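Local coordinates for beta-ketothiolase BktB (Ralstonia eutropha, PDB 4NZS), which catalyses the Claisen-type condensation of acetyl-CoA with acetyl-CoA or propionyl-CoA, giving acetoacetyl-CoA or beta-ketovaleryl-CoA for polyhydroxyalkanoate synthesis, at residues M149-G152 with A153-D156. Residues are numbered along the deposited sequence; the frame is centred on the assembly and turned at random.
Sequences MMLG and ALHD
Leu151 O accepts two hydrogen bonds, one from the imidazole of His155 and one from the backbone of Leu154, which reach it from opposite faces of its carbonyl plane. His155 ND1 lies 2.8 Å from Leu151 O with an N-H...O angle of 135°; the donor stands above the carbonyl plane, and the oxygen sits at the ring edge, somewhat tilted from the ring plane. A chi1 of -98°, off the staggered positions, brings ND1 beside Leu151 O. Leu154 N, 2.9 Å from Leu151 O, approaches far above the carbonyl plane. It also makes a weak bond to Met150 O, so its donor is shared between i-3 and i-4 acceptors. By contrast, Ala153 N to Met149 O, at 2.9 Å and 153°, is a regular alpha-helical bond. Leu154 is the first residue to leave helical geometry, and a weak i to i-3 bond from His155 N to Gly152 O follows. Leu154 CD1 meets Leu151 CD2 at 4.2 Å in an apolar contact. Separately, Leu154 CG, anti to its own carbonyl carbon and beside the backbone N, rests 3.5 Å from Met150 O. Tyr71 OH of the second subunit hydrogen-bonds Ala153 O, and the rings of His155 and His162 meet. The side chain of Leu154 lies about 7 Å from those of Cys95, which probably forms the acyl-thioester intermediate, and His355, a probable proton acceptor. Helix 149-153, directly after hairpin strand 144-148, thus ends in a 3-10-like turn with a histidine side-chain bond, at a subunit interface near the probable thiolase active site.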
loop_
_atom_site.group_PDB
_atom_site.type_symbol
_atom_site.label_atom_id
_atom_site.label_comp_id
_atom_site.label_asym_id
_atom_site.label_seq_id
_atom_site.Cartn_x
_atom_site.Cartn_y
_atom_site.Cartn_z
ATOM N N MET A 149 2.242 -1.054 12.938
ATOM C CA MET A 149 3.387 -1.758 13.515
ATOM C C MET A 149 3.665 -1.281 14.913
ATOM O O MET A 149 4.240 -1.987 15.763
ATOM C CB MET A 149 4.611 -1.524 12.603
ATOM C CG MET A 149 5.659 -2.611 12.708
ATOM S SD MET A 149 4.956 -4.230 12.337
ATOM C CE MET A 149 6.259 -5.400 12.627
ATOM N N MET A 150 3.264 -0.046 15.147
ATOM C CA MET A 150 3.379 0.547 16.421
ATOM C C MET A 150 2.479 -0.197 17.406
ATOM O O MET A 150 2.949 -0.686 18.430
ATOM C CB MET A 150 2.949 1.988 16.320
ATOM C CG MET A 150 3.207 2.763 17.593
ATOM S SD MET A 150 2.390 4.363 17.600
ATOM C CE MET A 150 0.657 3.939 17.435
ATOM N N LEU A 151 1.198 -0.318 17.101
ATOM C CA LEU A 151 0.347 -1.202 17.934
ATOM C C LEU A 151 0.948 -2.607 18.004
ATOM O O LEU A 151 0.850 -3.299 19.004
ATOM C CB LEU A 151 -1.010 -1.332 17.326
ATOM C CG LEU A 151 -1.761 -0.047 17.212
ATOM C CD1 LEU A 151 -3.220 -0.419 17.199
ATOM C CD2 LEU A 151 -1.478 0.864 18.405
ATOM N N GLY A 152 1.590 -3.022 16.931
ATOM C CA GLY A 152 2.230 -4.316 16.918
ATOM C C GLY A 152 3.080 -4.456 18.120
ATOM O O GLY A 152 2.931 -5.383 18.926
ATOM N N ALA A 153 3.933 -3.466 18.247
ATOM C CA ALA A 153 4.922 -3.337 19.298
ATOM C C ALA A 153 4.316 -3.212 20.661
ATOM O O ALA A 153 4.973 -3.531 21.615
ATOM C CB ALA A 153 5.783 -2.102 19.042
ATOM N N LEU A 154 3.088 -2.723 20.773
ATOM C CA LEU A 154 2.464 -2.560 22.077
ATOM C C LEU A 154 1.562 -3.727 22.515
ATOM O O LEU A 154 0.694 -3.538 23.348
ATOM C CB LEU A 154 1.572 -1.307 22.065
ATOM C CG LEU A 154 2.286 -0.021 21.755
ATOM C CD1 LEU A 154 1.250 1.093 21.655
ATOM C CD2 LEU A 154 3.364 0.228 22.789
ATOM N N HIS A 155 1.771 -4.912 21.973
ATOM C CA HIS A 155 0.815 -5.972 22.076
ATOM C C HIS A 155 1.580 -7.252 22.355
ATOM O O HIS A 155 2.441 -7.668 21.578
ATOM C CB HIS A 155 0.058 -6.116 20.749
ATOM C CG HIS A 155 -1.270 -5.438 20.721
ATOM N ND1 HIS A 155 -1.416 -4.091 20.496
ATOM C CD2 HIS A 155 -2.520 -5.937 20.856
ATOM C CE1 HIS A 155 -2.700 -3.783 20.530
ATOM N NE2 HIS A 155 -3.391 -4.886 20.732
ATOM N N ASP A 156 1.208 -7.909 23.440
ATOM C CA ASP A 156 1.820 -9.145 23.809
ATOM C C ASP A 156 1.759 -10.115 22.669
ATOM O O ASP A 156 0.741 -10.284 22.030
ATOM C CB ASP A 156 1.142 -9.791 25.006
ATOM C CG ASP A 156 1.856 -11.058 25.438
ATOM O OD1 ASP A 156 2.928 -10.941 26.085
ATOM O OD2 ASP A 156 1.375 -12.156 25.072
#